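PDB 5J6P: kinetochore protein mis18 from Schizosaccharomyces pombe, which serves in the CENP-A recruiting complex, maintaining kinetochore factors and the deacetylated state of histones in the central core of centromeres. Local coordinates for residues 67-75 with 86-95. Numbering follows the deposited sequence.
Sequences NEVIGKVYN and DMYTFSMDKL
Lys72 and Thr89 form the hydrogen-bonded pair of this antiparallel hairpin: Lys72 N reaches Thr89 O at 2.9 Å, and Thr89 N returns a bond to Lys72 O at 3.0 Å. Two residues along, Ser91 N meets Ile70 O at 2.9 Å, the donor tilted 22° from the carbonyl plane. Between the Lys72-Thr89 bonds and this one, Gly71 and Phe90 form the non-hydrogen-bonded pair, CA to CA 4.2 Å. At the far end Asp86 N gives a nearly straight bond to Tyr74 O.

The two strands lie inside the larger antiparallel sheet of the Mis18 (Yippee-like) domain, with strand 57-63 flanking one and strand 31-34 the other. Ile70 and Gly71 both face Leu61, a classic beta bulge just beyond the zinc-binding Cys63 and Cys66.

Apolar contacts gather round Ile70. With chi1 at 58° its CG1 branch stands between the backbone N and the carbonyl carbon, and Ile70 CD1 runs alongside the Phe90 ring and touches Phe90 CE1 at 3.9 Å. Leu95 CD2 packs against Ile70 CB, while the in-plane edge of the Phe90 ring borders Ile70 O. On the face that carries Lys72 and Thr89, Tyr74 and Thr89 cross at about a right angle; Thr89 OG1 lies 4.0 Å from Tyr74 CD1, at the edge of the ring and in its plane.

The charged contact is a salt bridge, Lys94 NZ to Glu68 OE2 at 2.9 Å. The lysine bends at chi2 (-82°), then runs extended past Val69 O, and meets the glutamate crosswise. With Lys94 cut back to an alanine, Glu68, whose side chain comes within about 5 Å of the zinc ion at its nearest atom, is likely to lose its mate in this salt bridge, and Val69 O the methylenes that pass beside it.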
loop_
_atom_site.group_PDB
_atom_site.type_symbol
_atom_site.label_atom_id
_atom_site.label_comp_id
_atom_site.label_asym_id
_atom_site.label_seq_id
_atom_site.Cartn_x
_atom_site.Cartn_y
_atom_site.Cartn_z
ATOM N N ASN A 67 5.074 15.963 -1.524
ATOM C CA ASN A 67 5.019 17.093 -2.500
ATOM C C ASN A 67 5.391 16.788 -3.963
ATOM O O ASN A 67 5.492 17.675 -4.748
ATOM C CB ASN A 67 5.880 18.253 -2.022
ATOM C CG ASN A 67 5.453 18.759 -0.672
ATOM O OD1 ASN A 67 4.272 18.975 -0.415
ATOM N ND2 ASN A 67 6.413 18.937 0.211
ATOM N N GLU A 68 5.564 15.537 -4.327
ATOM C CA GLU A 68 5.937 15.197 -5.653
ATOM C C GLU A 68 4.721 15.354 -6.576
ATOM O O GLU A 68 3.575 15.111 -6.192
ATOM C CB GLU A 68 6.438 13.753 -5.670
ATOM C CG GLU A 68 7.310 13.418 -6.862
ATOM C CD GLU A 68 8.748 13.874 -6.701
ATOM O OE1 GLU A 68 9.001 14.888 -6.045
ATOM O OE2 GLU A 68 9.641 13.208 -7.248
ATOM N N VAL A 69 4.997 15.795 -7.794
ATOM C CA VAL A 69 4.009 15.882 -8.818
ATOM C C VAL A 69 3.931 14.478 -9.391
ATOM O O VAL A 69 4.923 13.935 -9.907
ATOM C CB VAL A 69 4.354 16.970 -9.865
ATOM C CG1 VAL A 69 3.394 16.932 -11.041
ATOM C CG2 VAL A 69 4.265 18.343 -9.220
ATOM N N ILE A 70 2.739 13.902 -9.254
ATOM C CA ILE A 70 2.473 12.498 -9.567
ATOM C C ILE A 70 1.369 12.319 -10.588
ATOM O O ILE A 70 1.079 11.196 -10.980
ATOM C CB ILE A 70 2.070 11.672 -8.291
ATOM C CG1 ILE A 70 0.834 12.252 -7.615
ATOM C CG2 ILE A 70 3.222 11.587 -7.297
ATOM C CD1 ILE A 70 0.344 11.408 -6.473
ATOM N N GLY A 71 0.733 13.397 -11.012
ATOM C CA GLY A 71 -0.386 13.266 -11.938
ATOM C C GLY A 71 -0.994 14.584 -12.350
ATOM O O GLY A 71 -0.313 15.624 -12.363
ATOM N N LYS A 72 -2.280 14.521 -12.676
ATOM C CA LYS A 72 -3.049 15.687 -13.101
ATOM C C LYS A 72 -4.527 15.445 -13.142
ATOM O O LYS A 72 -4.985 14.306 -13.241
ATOM C CB LYS A 72 -2.607 16.146 -14.486
ATOM C CG LYS A 72 -2.030 15.056 -15.336
ATOM C CD LYS A 72 -1.665 15.594 -16.690
ATOM C CE LYS A 72 -0.333 16.307 -16.708
ATOM N NZ LYS A 72 0.743 15.341 -17.020
ATOM N N VAL A 73 -5.275 16.534 -13.062
ATOM C CA VAL A 73 -6.708 16.490 -13.305
ATOM C C VAL A 73 -6.979 17.290 -14.541
ATOM O O VAL A 73 -6.806 18.516 -14.524
ATOM C CB VAL A 73 -7.493 17.140 -12.172
ATOM C CG1 VAL A 73 -8.986 17.083 -12.475
ATOM C CG2 VAL A 73 -7.182 16.438 -10.858
ATOM N N TYR A 74 -7.438 16.625 -15.595
ATOM C CA TYR A 74 -7.924 17.355 -16.773
ATOM C C TYR A 74 -9.261 18.024 -16.444
ATOM O O TYR A 74 -10.231 17.343 -16.111
ATOM C CB TYR A 74 -8.023 16.444 -17.972
ATOM C CG TYR A 74 -6.651 16.028 -18.427
ATOM C CD1 TYR A 74 -5.996 14.965 -17.860
ATOM C CD2 TYR A 74 -5.980 16.747 -19.380
ATOM C CE1 TYR A 74 -4.733 14.596 -18.295
ATOM C CE2 TYR A 74 -4.706 16.410 -19.786
ATOM C CZ TYR A 74 -4.094 15.333 -19.249
ATOM O OH TYR A 74 -2.826 14.992 -19.645
ATOM N N ASN A 75 -9.264 19.362 -16.483
ATOM C CA ASN A 75 -10.440 20.178 -16.159
ATOM C C ASN A 75 -11.304 20.444 -17.397
ATOM O O ASN A 75 -12.539 20.545 -17.274
ATOM C CB ASN A 75 -10.031 21.529 -15.553
ATOM C CG ASN A 75 -8.905 21.410 -14.543
ATOM O OD1 ASN A 75 -9.116 21.033 -13.390
ATOM N ND2 ASN A 75 -7.706 21.743 -14.969
ATOM N N ASP A 86 -12.302 15.748 -14.846
ATOM C CA ASP A 86 -12.542 15.749 -13.408
ATOM C C ASP A 86 -12.327 14.389 -12.722
ATOM O O ASP A 86 -13.064 14.014 -11.773
ATOM C CB ASP A 86 -13.902 16.382 -13.123
ATOM C CG ASP A 86 -13.922 17.846 -13.491
ATOM O OD1 ASP A 86 -12.830 18.375 -13.810
ATOM O OD2 ASP A 86 -15.008 18.470 -13.469
ATOM N N MET A 87 -11.293 13.689 -13.207
ATOM C CA MET A 87 -10.857 12.419 -12.659
ATOM C C MET A 87 -9.349 12.484 -12.456
ATOM O O MET A 87 -8.645 13.245 -13.142
ATOM C CB MET A 87 -11.170 11.220 -13.581
ATOM C CG MET A 87 -12.592 11.086 -14.065
ATOM S SD MET A 87 -13.839 10.250 -13.074
ATOM C CE MET A 87 -14.348 11.451 -11.826
ATOM N N TYR A 88 -8.880 11.594 -11.580
ATOM C CA TYR A 88 -7.491 11.530 -11.167
ATOM C C TYR A 88 -6.661 10.751 -12.153
ATOM O O TYR A 88 -6.773 9.553 -12.213
ATOM C CB TYR A 88 -7.353 10.907 -9.774
ATOM C CG TYR A 88 -8.192 11.594 -8.718
ATOM C CD1 TYR A 88 -7.715 12.683 -8.005
ATOM C CD2 TYR A 88 -9.467 11.139 -8.430
ATOM C CE1 TYR A 88 -8.496 13.294 -7.018
ATOM C CE2 TYR A 88 -10.252 11.738 -7.463
ATOM C CZ TYR A 88 -9.767 12.811 -6.755
ATOM O OH TYR A 88 -10.590 13.355 -5.797
ATOM N N THR A 89 -5.809 11.449 -12.889
ATOM C CA THR A 89 -4.976 10.854 -13.914
ATOM C C THR A 89 -3.524 10.822 -13.447
ATOM O O THR A 89 -2.808 11.822 -13.488
ATOM C CB THR A 89 -5.094 11.641 -15.256
ATOM O OG1 THR A 89 -6.473 11.670 -15.696
ATOM C CG2 THR A 89 -4.241 11.039 -16.328
ATOM N N PHE A 90 -3.090 9.628 -13.078
ATOM C CA PHE A 90 -1.769 9.375 -12.522
ATOM C C PHE A 90 -0.683 8.987 -13.507
ATOM O O PHE A 90 -0.906 8.294 -14.484
ATOM C CB PHE A 90 -1.888 8.283 -11.452
ATOM C CG PHE A 90 -2.664 8.728 -10.240
ATOM C CD1 PHE A 90 -2.148 9.686 -9.392
ATOM C CD2 PHE A 90 -3.915 8.227 -9.966
ATOM C CE1 PHE A 90 -2.876 10.136 -8.290
ATOM C CE2 PHE A 90 -4.636 8.669 -8.875
ATOM C CZ PHE A 90 -4.113 9.616 -8.023
ATOM N N SER A 91 0.520 9.391 -13.165
ATOM C CA SER A 91 1.708 9.196 -13.960
ATOM C C SER A 91 2.365 7.846 -13.550
ATOM O O SER A 91 2.741 7.684 -12.413
ATOM C CB SER A 91 2.601 10.422 -13.674
ATOM O OG SER A 91 3.657 10.578 -14.585
ATOM N N MET A 92 2.482 6.869 -14.450
ATOM C CA MET A 92 3.015 5.546 -14.062
ATOM C C MET A 92 4.450 5.647 -13.594
ATOM O O MET A 92 4.888 4.831 -12.804
ATOM C CB MET A 92 3.010 4.525 -15.202
ATOM C CG MET A 92 1.671 4.129 -15.811
ATOM S SD MET A 92 1.891 3.503 -17.518
ATOM C CE MET A 92 0.334 2.641 -17.789
ATOM N N ASP A 93 5.184 6.630 -14.087
ATOM C CA ASP A 93 6.594 6.818 -13.718
ATOM C C ASP A 93 6.779 7.225 -12.279
ATOM O O ASP A 93 7.888 7.153 -11.747
ATOM C CB ASP A 93 7.266 7.901 -14.598
ATOM C CG ASP A 93 8.213 7.306 -15.629
ATOM O OD1 ASP A 93 7.881 6.241 -16.214
ATOM O OD2 ASP A 93 9.297 7.901 -15.843
ATOM N N LYS A 94 5.690 7.692 -11.680
ATOM C CA LYS A 94 5.683 8.286 -10.368
ATOM C C LYS A 94 4.884 7.482 -9.373
ATOM O O LYS A 94 4.810 7.866 -8.236
ATOM C CB LYS A 94 5.072 9.689 -10.503
ATOM C CG LYS A 94 5.922 10.680 -11.311
ATOM C CD LYS A 94 6.987 11.247 -10.404
ATOM C CE LYS A 94 7.875 12.274 -11.052
ATOM N NZ LYS A 94 8.751 12.817 -9.978
ATOM N N LEU A 95 4.271 6.388 -9.792
ATOM C CA LEU A 95 3.430 5.572 -8.915
ATOM C C LEU A 95 4.071 4.213 -8.812
ATOM O O LEU A 95 5.084 3.952 -9.474
ATOM C CB LEU A 95 2.002 5.414 -9.455
ATOM C CG LEU A 95 0.985 6.506 -9.187
ATOM C CD1 LEU A 95 0.490 6.457 -7.773
ATOM C CD2 LEU A 95 1.562 7.877 -9.472
#